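Local atomic coordinates of amine Dehydrogenase (Pseudomonas putida, PDB entry 1JMX), a protein that probably oxidises primary amines, as the beta-propeller chain of a three-chain, haem c-containing amine dehydrogenase. Residues Asp230-Tyr235 against Phe250-Glu255; Asp53-Tyr58 against Gly69-Thr74; Lys289-Asp294 against Asp324-Val329. One frame throughout, in Å; residues are numbered along the deposited sequence.

Interaction 1: Asp230-Tyr235 against Phe250-Glu255; sequences DLLYGY and FADLTE
Phe250 and Tyr233 meet with the Phe250 ring laid against the root of the tyrosine: Tyr233 CB sits over one ring face, 4.0 Å from Phe250 CZ. Placing CG between the backbone N and the carbonyl carbon (chi1 62°) brings that ring back across the strand, where its edge runs along the backbone and Phe250 CE2 lies 3.4 Å from Gly234 O. Tyr235 CB touches the CD2 side of the same ring. The Tyr233 ring goes the other way, toward Leu253 and Glu255, past the corner of the second segment. Its CE1 edge meets Glu255 O near the ring plane at 3.4 Å, while Leu253 CG approaches it obliquely, and Tyr233 OH is hydrogen-bonded to Tyr257 N beyond the segment.

Strand 230-239 is the middle strand of a three-stranded antiparallel sheet, one blade of the propeller, and Ala251 is where the chain leaves its partner strand 245-250 and heads for the next blade. Backbone bonds follow it round the corner: Phe250 N to Tyr233 O, Tyr233 N to Ala251 O, and Leu253 N to Leu231 O at 2.7 Å. In the last of these the donor stands above the carbonyl plane, consistent with the chain having turned by then.

Leu231 and Leu253 lie side by side and point the same way, CB to CB 3.8 Å. At the Asp230 end of the strand the Asp230 and Asp252 side chains cross at about a right angle, with Asp230 OD1 2.7 Å from Asp252 OD2 and the carboxylate planes 29° apart; a salt bridge from Arg218 to Asp230 OD2 may offset the accumulated negative charge.

Interaction 2: Asp53-Tyr58 against Gly69-Thr74; sequences DNRTAY and GIDLDT
Arg55 holds two aspartates of the opposing segment, with Asp71 OD1 at the edge of its guanidinium and Asp73 OD2 over a face. NH2 of Arg55 gives a straight bond to Asp71 OD1 (3.3 Å, 162° at the hydrogen) that lies in the guanidinium plane, while Arg55 NE makes a shorter but weak, bent one to Asp71 OD2 at 3.0 Å. Asp73 OD2, 3.1 Å from Arg55 NH1, sits well out of that plane, so this pairing is one of charge alone. With CG anti to the backbone N (chi1 178°) and the chain extended to NE, Arg55 spans both carboxylates. Away from the charges, Ala57 CB packs 3.7 Å from Leu72 CD1. Backbone bonds run between Ala57 and Ile70 in both directions, and Leu72 N adds one to Arg55 O.

A second shell fixes the acceptors. Thr74 OG1 donates to Asp71 OD1 at 2.7 Å, on the opposite face of the carboxylate from Arg55 NH2, and Asp73 N reaches Asp71 OD2 from above the plane in an Asx turn. Asp73 has outside partners too, Arg349 for OD2 and Leu7 N for OD1. On the other side, Asp53 OD2 takes both Arg55 N and Thr56 N from one face, an Asx turn and Asx motif that shape the entry to the strand, while Asp53 OD1 accepts from Thr56 OG1 at 2.7 Å. Leu23, Ile15 and Met50 each touch both Ala57 and Leu72.

Residues 56-58 and 69-71 thus form the open end of an antiparallel hairpin, the two inner strands of a four-stranded propeller blade.

Interaction 3: Lys289-Asp294 against Asp324-Val329; sequences KAANLD and DTLEKV
Lys328 NZ is gripped by two oxygens, Asp294 OD2 across the contact at 3.0 Å and OD1 of Asn331 further along its own strand. The first is a salt bridge in which the ammonium meets the syn side of the carboxylate, somewhat out of its plane. The two side chains cross at about a right angle; the lysine chain starts anti to the backbone N and bends once at chi3 (68°), which turns its end toward the aspartate.

A second lysine closes the other end of the contact. Lys289, extended throughout, reaches over to put NZ 2.7 Å from the backbone oxygen of Thr325, with the donor tilted from the carbonyl plane. On the way it passes Leu326, whose side chain runs antiparallel to it: Lys289 CG is 3.9 Å from Leu326 CD1, and Lys289 CD is 4.0 Å from Leu326 CB. Leu326 CD1 then comes to rest 3.4 Å from Lys289 O. In the middle, Ala291 CB abuts Leu326 O at 3.3 Å.

Leu326 has positive phi (62°) and, with Glu327, faces Asn322 in a G1 beta bulge. The bulge lies where the turn after strand 317-322 enters strand 327-333, and Leu326 CB points from it toward 289-294.

The two segments run almost the same way, 10° apart, yet no backbone-to-backbone hydrogen bond joins them, so the contact is carried by side chains meeting one another and backbone carbonyls. Strands 286-292 and 327-333 are each the outermost strand of a separate four-stranded blade; Leu326 also touches Leu277 of strand 276-281, and Phe321 of strand 317-322 packs against both Ala291 and Lys328.

From the N terminus, interaction 2 comes first, closing the short hairpin between residues 53 and 74; Cys75, just beyond, is disulfide-linked to Cys37 of the preceding blade. Interaction 1 closes the hairpin of strands 230-239 and 245-250 at its open end, and interaction 3 the longer excursion from 289-294 to 324-329. The three are in series, none enclosing or crossing another. Interaction 2 lies within one blade, on the opposite side of the chain's centre from interaction 1, their centres 38 Å apart. Interaction 1 ends on the link into the blade of strands 257-262 to 286-292, and interaction 3 joins that blade's last strand to the next blade; Arg276 pairs with Glu255 and touches Ala290 and Asn292.

Interaction 1: Asp230-Tyr235 against Phe250-Glu255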
loop_
_atom_site.group_PDB
_atom_site.type_symbol
_atom_site.label_atom_id
_atom_site.label_comp_id
_atom_site.label_asym_id
_atom_site.label_seq_id
_atom_site.Cartn_x
_atom_site.Cartn_y
_atom_site.Cartn_z
ATOM N N ASP B 230 6.547 -10.937 -24.917
ATOM C CA ASP B 230 7.259 -11.989 -24.202
ATOM C C ASP B 230 8.258 -11.429 -23.182
ATOM O O ASP B 230 9.217 -10.741 -23.544
ATOM C CB ASP B 230 7.994 -12.862 -25.228
ATOM C CG ASP B 230 8.330 -14.237 -24.699
ATOM O OD1 ASP B 230 7.683 -14.673 -23.718
ATOM O OD2 ASP B 230 9.231 -14.892 -25.282
ATOM N N LEU B 231 8.058 -11.768 -21.914
ATOM C CA LEU B 231 8.938 -11.293 -20.856
ATOM C C LEU B 231 10.260 -12.032 -20.776
ATOM O O LEU B 231 10.289 -13.242 -20.600
ATOM C CB LEU B 231 8.231 -11.336 -19.500
ATOM C CG LEU B 231 7.339 -10.134 -19.174
ATOM C CD1 LEU B 231 6.743 -10.291 -17.770
ATOM C CD2 LEU B 231 8.158 -8.837 -19.266
ATOM N N LEU B 232 11.353 -11.278 -20.853
ATOM C CA LEU B 232 12.697 -11.842 -20.801
ATOM C C LEU B 232 13.565 -11.181 -19.726
ATOM O O LEU B 232 13.334 -10.033 -19.341
ATOM C CB LEU B 232 13.394 -11.640 -22.151
ATOM C CG LEU B 232 12.725 -12.178 -23.413
ATOM C CD1 LEU B 232 13.252 -11.446 -24.625
ATOM C CD2 LEU B 232 12.970 -13.676 -23.535
ATOM N N TYR B 233 14.548 -11.924 -19.231
ATOM C CA TYR B 233 15.490 -11.384 -18.265
ATOM C C TYR B 233 16.791 -11.176 -19.020
ATOM O O TYR B 233 17.166 -11.978 -19.877
ATOM C CB TYR B 233 15.723 -12.329 -17.089
ATOM C CG TYR B 233 15.187 -11.789 -15.778
ATOM C CD1 TYR B 233 14.069 -12.359 -15.179
ATOM C CD2 TYR B 233 15.771 -10.681 -15.158
ATOM C CE1 TYR B 233 13.540 -11.846 -14.009
ATOM C CE2 TYR B 233 15.242 -10.155 -13.980
ATOM C CZ TYR B 233 14.124 -10.744 -13.414
ATOM O OH TYR B 233 13.559 -10.232 -12.274
ATOM N N GLY B 234 17.445 -10.062 -18.738
ATOM C CA GLY B 234 18.692 -9.760 -19.393
ATOM C C GLY B 234 19.775 -9.437 -18.389
ATOM O O GLY B 234 19.531 -9.292 -17.185
ATOM N N TYR B 235 20.985 -9.319 -18.910
ATOM C CA TYR B 235 22.155 -9.013 -18.122
ATOM C C TYR B 235 22.895 -7.915 -18.867
ATOM O O TYR B 235 23.117 -7.994 -20.077
ATOM C CB TYR B 235 23.043 -10.245 -18.023
ATOM C CG TYR B 235 24.257 -10.084 -17.151
ATOM C CD1 TYR B 235 24.150 -10.162 -15.767
ATOM C CD2 TYR B 235 25.526 -9.952 -17.706
ATOM C CE1 TYR B 235 25.274 -10.130 -14.954
ATOM C CE2 TYR B 235 26.662 -9.917 -16.898
ATOM C CZ TYR B 235 26.527 -10.014 -15.525
ATOM O OH TYR B 235 27.639 -10.055 -14.712
ATOM N N PHE B 250 19.029 -13.797 -21.156
ATOM C CA PHE B 250 19.445 -15.171 -20.860
ATOM C C PHE B 250 18.342 -16.152 -20.454
ATOM O O PHE B 250 18.634 -17.267 -20.021
ATOM C CB PHE B 250 20.549 -15.170 -19.792
ATOM C CG PHE B 250 20.127 -14.584 -18.470
ATOM C CD1 PHE B 250 19.600 -15.398 -17.469
ATOM C CD2 PHE B 250 20.277 -13.224 -18.215
ATOM C CE1 PHE B 250 19.231 -14.867 -16.235
ATOM C CE2 PHE B 250 19.910 -12.683 -16.979
ATOM C CZ PHE B 250 19.387 -13.507 -15.990
ATOM N N ALA B 251 17.087 -15.746 -20.603
ATOM C CA ALA B 251 15.974 -16.606 -20.220
ATOM C C ALA B 251 14.617 -15.923 -20.301
ATOM O O ALA B 251 14.507 -14.704 -20.154
ATOM C CB ALA B 251 16.182 -17.107 -18.796
ATOM N N ASP B 252 13.580 -16.718 -20.540
ATOM C CA ASP B 252 12.238 -16.176 -20.559
ATOM C C ASP B 252 11.866 -16.078 -19.084
ATOM O O ASP B 252 12.162 -16.980 -18.301
ATOM C CB ASP B 252 11.251 -17.092 -21.291
ATOM C CG ASP B 252 9.847 -16.500 -21.343
ATOM O OD1 ASP B 252 8.975 -16.938 -20.559
ATOM O OD2 ASP B 252 9.620 -15.559 -22.137
ATOM N N LEU B 253 11.286 -14.949 -18.706
ATOM C CA LEU B 253 10.881 -14.702 -17.330
ATOM C C LEU B 253 9.727 -15.592 -16.849
ATOM O O LEU B 253 8.608 -15.508 -17.363
ATOM C CB LEU B 253 10.500 -13.226 -17.183
ATOM C CG LEU B 253 10.301 -12.558 -15.820
ATOM C CD1 LEU B 253 10.243 -11.059 -16.033
ATOM C CD2 LEU B 253 9.036 -13.052 -15.124
ATOM N N THR B 254 10.016 -16.438 -15.863
ATOM C CA THR B 254 9.018 -17.320 -15.240
ATOM C C THR B 254 8.876 -16.956 -13.754
ATOM O O THR B 254 7.891 -17.312 -13.105
ATOM C CB THR B 254 9.388 -18.817 -15.369
ATOM O OG1 THR B 254 10.656 -19.073 -14.751
ATOM C CG2 THR B 254 9.440 -19.219 -16.824
ATOM N N GLU B 255 9.875 -16.233 -13.242
ATOM C CA GLU B 255 9.933 -15.774 -11.853
ATOM C C GLU B 255 10.865 -14.561 -11.787
ATOM O O GLU B 255 11.619 -14.288 -12.730
ATOM C CB GLU B 255 10.464 -16.878 -10.932
ATOM C CG GLU B 255 11.866 -17.372 -11.279
ATOM C CD GLU B 255 12.411 -18.404 -10.296
ATOM O OE1 GLU B 255 13.383 -19.101 -10.649
ATOM O OE2 GLU B 255 11.895 -18.511 -9.164
#

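Interaction 2: Asp53-Tyr58 against Gly69-Thr74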
loop_
_atom_site.group_PDB
_atom_site.type_symbol
_atom_site.label_atom_id
_atom_site.label_comp_id
_atom_site.label_asym_id
_atom_site.label_seq_id
_atom_site.Cartn_x
_atom_site.Cartn_y
_atom_site.Cartn_z
ATOM N N ASP B 53 42.328 0.174 -1.046
ATOM C CA ASP B 53 43.320 -0.201 -0.055
ATOM C C ASP B 53 43.028 -1.547 0.618
ATOM O O ASP B 53 43.823 -2.019 1.432
ATOM C CB ASP B 53 43.485 0.911 0.998
ATOM C CG ASP B 53 42.213 1.169 1.813
ATOM O OD1 ASP B 53 42.244 2.066 2.683
ATOM O OD2 ASP B 53 41.186 0.491 1.599
ATOM N N ASN B 54 41.891 -2.152 0.272
ATOM C CA ASN B 54 41.461 -3.439 0.834
ATOM C C ASN B 54 41.427 -3.367 2.340
ATOM O O ASN B 54 41.536 -4.389 3.016
ATOM C CB ASN B 54 42.418 -4.559 0.435
ATOM C CG ASN B 54 42.534 -4.716 -1.046
ATOM O OD1 ASN B 54 41.542 -4.685 -1.768
ATOM N ND2 ASN B 54 43.757 -4.889 -1.519
ATOM N N ARG B 55 41.202 -2.166 2.855
ATOM C CA ARG B 55 41.209 -1.932 4.285
ATOM C C ARG B 55 40.105 -0.986 4.759
ATOM O O ARG B 55 39.638 -1.100 5.890
ATOM C CB ARG B 55 42.585 -1.376 4.670
ATOM C CG ARG B 55 42.750 -1.025 6.105
ATOM C CD ARG B 55 44.114 -0.429 6.378
ATOM N NE ARG B 55 44.190 -0.040 7.784
ATOM C CZ ARG B 55 45.179 -0.359 8.617
ATOM N NH1 ARG B 55 46.222 -1.074 8.189
ATOM N NH2 ARG B 55 45.082 -0.026 9.907
ATOM N N THR B 56 39.674 -0.075 3.891
ATOM C CA THR B 56 38.644 0.894 4.249
ATOM C C THR B 56 37.323 0.645 3.530
ATOM O O THR B 56 37.273 0.590 2.306
ATOM C CB THR B 56 39.082 2.346 3.924
ATOM O OG1 THR B 56 40.374 2.612 4.488
ATOM C CG2 THR B 56 38.077 3.344 4.490
ATOM N N ALA B 57 36.258 0.495 4.309
ATOM C CA ALA B 57 34.925 0.289 3.758
ATOM C C ALA B 57 34.176 1.614 3.792
ATOM O O ALA B 57 34.197 2.313 4.800
ATOM C CB ALA B 57 34.167 -0.756 4.576
ATOM N N TYR B 58 33.585 1.998 2.668
ATOM C CA TYR B 58 32.798 3.224 2.618
ATOM C C TYR B 58 31.333 2.811 2.603
ATOM O O TYR B 58 30.928 1.986 1.786
ATOM C CB TYR B 58 33.179 4.086 1.411
ATOM C CG TYR B 58 34.521 4.766 1.591
ATOM C CD1 TYR B 58 35.699 4.155 1.158
ATOM C CD2 TYR B 58 34.614 6.005 2.225
ATOM C CE1 TYR B 58 36.928 4.760 1.349
ATOM C CE2 TYR B 58 35.842 6.616 2.423
ATOM C CZ TYR B 58 36.999 5.989 1.981
ATOM O OH TYR B 58 38.224 6.592 2.171
ATOM N N GLY B 69 33.557 6.267 6.362
ATOM C CA GLY B 69 34.678 5.433 5.999
ATOM C C GLY B 69 35.078 4.760 7.292
ATOM O O GLY B 69 35.289 5.438 8.302
ATOM N N ILE B 70 35.103 3.433 7.294
ATOM C CA ILE B 70 35.471 2.682 8.486
ATOM C C ILE B 70 36.691 1.819 8.183
ATOM O O ILE B 70 36.716 1.106 7.184
ATOM C CB ILE B 70 34.310 1.743 8.963
ATOM C CG1 ILE B 70 33.032 2.541 9.253
ATOM C CG2 ILE B 70 34.730 0.964 10.215
ATOM C CD1 ILE B 70 33.044 3.263 10.578
ATOM N N ASP B 71 37.716 1.917 9.023
ATOM C CA ASP B 71 38.913 1.105 8.861
ATOM C C ASP B 71 38.611 -0.241 9.514
ATOM O O ASP B 71 38.471 -0.322 10.726
ATOM C CB ASP B 71 40.109 1.772 9.547
ATOM C CG ASP B 71 41.291 0.828 9.733
ATOM O OD1 ASP B 71 42.069 1.047 10.675
ATOM O OD2 ASP B 71 41.453 -0.138 8.959
ATOM N N LEU B 72 38.520 -1.289 8.702
ATOM C CA LEU B 72 38.215 -2.635 9.186
ATOM C C LEU B 72 39.187 -3.234 10.213
ATOM O O LEU B 72 38.774 -4.026 11.065
ATOM C CB LEU B 72 38.066 -3.590 8.000
ATOM C CG LEU B 72 36.676 -3.783 7.388
ATOM C CD1 LEU B 72 35.878 -2.496 7.380
ATOM C CD2 LEU B 72 36.825 -4.350 5.993
ATOM N N ASP B 73 40.468 -2.887 10.116
ATOM C CA ASP B 73 41.470 -3.405 11.049
ATOM C C ASP B 73 41.285 -2.923 12.478
ATOM O O ASP B 73 41.703 -3.594 13.420
ATOM C CB ASP B 73 42.892 -3.031 10.607
ATOM C CG ASP B 73 43.411 -3.894 9.472
ATOM O OD1 ASP B 73 42.774 -4.901 9.108
ATOM O OD2 ASP B 73 44.485 -3.560 8.936
ATOM N N THR B 74 40.655 -1.767 12.642
ATOM C CA THR B 74 40.467 -1.200 13.969
ATOM C C THR B 74 39.030 -0.771 14.256
ATOM O O THR B 74 38.702 -0.411 15.386
ATOM C CB THR B 74 41.372 0.054 14.149
ATOM O OG1 THR B 74 41.004 1.056 13.187
ATOM C CG2 THR B 74 42.850 -0.302 13.949
HETATM O O HOH W 1 46.838 -2.625 10.994
#

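Interaction 3: Lys289-Asp294 against Asp324-Val329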
loop_
_atom_site.group_PDB
_atom_site.type_symbol
_atom_site.label_atom_id
_atom_site.label_comp_id
_atom_site.label_asym_id
_atom_site.label_seq_id
_atom_site.Cartn_x
_atom_site.Cartn_y
_atom_site.Cartn_z
ATOM N N LYS B 289 19.459 -25.332 -13.514
ATOM C CA LYS B 289 19.007 -25.804 -12.204
ATOM C C LYS B 289 18.526 -24.695 -11.272
ATOM O O LYS B 289 19.030 -23.582 -11.297
ATOM C CB LYS B 289 20.122 -26.591 -11.513
ATOM C CG LYS B 289 19.687 -27.345 -10.274
ATOM C CD LYS B 289 20.799 -28.280 -9.837
ATOM C CE LYS B 289 20.410 -29.116 -8.630
ATOM N NZ LYS B 289 21.539 -30.014 -8.238
ATOM N N ALA B 290 17.560 -25.032 -10.423
ATOM C CA ALA B 290 17.003 -24.094 -9.463
ATOM C C ALA B 290 16.953 -24.780 -8.103
ATOM O O ALA B 290 16.803 -26.000 -8.014
ATOM C CB ALA B 290 15.610 -23.660 -9.896
ATOM N N ALA B 291 17.165 -24.007 -7.049
ATOM C CA ALA B 291 17.135 -24.541 -5.698
ATOM C C ALA B 291 16.155 -23.737 -4.849
ATOM O O ALA B 291 16.025 -22.517 -5.025
ATOM C CB ALA B 291 18.529 -24.500 -5.079
ATOM N N ASN B 292 15.430 -24.434 -3.972
ATOM C CA ASN B 292 14.481 -23.783 -3.069
ATOM C C ASN B 292 15.235 -23.236 -1.866
ATOM O O ASN B 292 16.182 -23.856 -1.383
ATOM C CB ASN B 292 13.394 -24.759 -2.614
ATOM C CG ASN B 292 12.512 -25.208 -3.754
ATOM O OD1 ASN B 292 12.225 -24.437 -4.680
ATOM N ND2 ASN B 292 12.091 -26.464 -3.711
ATOM N N LEU B 293 14.815 -22.067 -1.397
ATOM C CA LEU B 293 15.460 -21.401 -0.270
ATOM C C LEU B 293 14.666 -21.516 1.024
ATOM O O LEU B 293 13.478 -21.825 1.014
ATOM C CB LEU B 293 15.666 -19.924 -0.613
ATOM C CG LEU B 293 16.346 -19.640 -1.951
ATOM C CD1 LEU B 293 16.267 -18.180 -2.283
ATOM C CD2 LEU B 293 17.784 -20.097 -1.890
ATOM N N ASP B 294 15.340 -21.260 2.142
ATOM C CA ASP B 294 14.706 -21.305 3.456
ATOM C C ASP B 294 13.801 -20.085 3.621
ATOM O O ASP B 294 12.902 -20.077 4.458
ATOM C CB ASP B 294 15.765 -21.324 4.559
ATOM C CG ASP B 294 16.543 -22.640 4.618
ATOM O OD1 ASP B 294 16.373 -23.521 3.742
ATOM O OD2 ASP B 294 17.344 -22.788 5.563
ATOM N N ASP B 324 28.103 -25.625 -7.866
ATOM C CA ASP B 324 28.019 -26.754 -8.797
ATOM C C ASP B 324 26.786 -27.605 -8.527
ATOM O O ASP B 324 25.976 -27.836 -9.422
ATOM C CB ASP B 324 29.270 -27.634 -8.708
ATOM C CG ASP B 324 30.547 -26.861 -8.972
ATOM O OD1 ASP B 324 30.608 -26.134 -9.991
ATOM O OD2 ASP B 324 31.482 -26.973 -8.149
ATOM N N THR B 325 26.644 -28.056 -7.288
ATOM C CA THR B 325 25.509 -28.876 -6.913
ATOM C C THR B 325 24.260 -28.045 -6.639
ATOM O O THR B 325 23.158 -28.575 -6.657
ATOM C CB THR B 325 25.838 -29.744 -5.675
ATOM O OG1 THR B 325 26.143 -28.901 -4.558
ATOM C CG2 THR B 325 27.044 -30.638 -5.956
ATOM N N LEU B 326 24.437 -26.739 -6.431
ATOM C CA LEU B 326 23.342 -25.804 -6.115
ATOM C C LEU B 326 22.636 -26.162 -4.799
ATOM O O LEU B 326 21.409 -26.059 -4.678
ATOM C CB LEU B 326 22.316 -25.689 -7.259
ATOM C CG LEU B 326 22.219 -24.338 -7.996
ATOM C CD1 LEU B 326 20.794 -24.098 -8.477
ATOM C CD2 LEU B 326 22.639 -23.204 -7.086
ATOM N N GLU B 327 23.419 -26.579 -3.811
ATOM C CA GLU B 327 22.856 -26.933 -2.525
ATOM C C GLU B 327 23.505 -26.217 -1.365
ATOM O O GLU B 327 24.720 -26.031 -1.332
ATOM C CB GLU B 327 22.902 -28.436 -2.312
ATOM C CG GLU B 327 21.897 -29.175 -3.195
ATOM C CD GLU B 327 21.811 -30.655 -2.894
ATOM O OE1 GLU B 327 21.001 -31.349 -3.556
ATOM O OE2 GLU B 327 22.550 -31.117 -1.994
ATOM N N LYS B 328 22.670 -25.826 -0.408
ATOM C CA LYS B 328 23.126 -25.111 0.762
ATOM C C LYS B 328 24.032 -25.970 1.622
ATOM O O LYS B 328 23.632 -27.032 2.097
ATOM C CB LYS B 328 21.941 -24.621 1.588
ATOM C CG LYS B 328 22.314 -23.528 2.577
ATOM C CD LYS B 328 21.205 -23.253 3.556
ATOM C CE LYS B 328 21.014 -24.437 4.472
ATOM N NZ LYS B 328 19.952 -24.176 5.476
ATOM N N VAL B 329 25.271 -25.510 1.768
ATOM C CA VAL B 329 26.292 -26.170 2.573
ATOM C C VAL B 329 26.113 -25.782 4.037
ATOM O O VAL B 329 26.191 -26.639 4.920
ATOM C CB VAL B 329 27.724 -25.786 2.093
ATOM C CG1 VAL B 329 28.780 -26.402 3.004
ATOM C CG2 VAL B 329 27.937 -26.246 0.651
#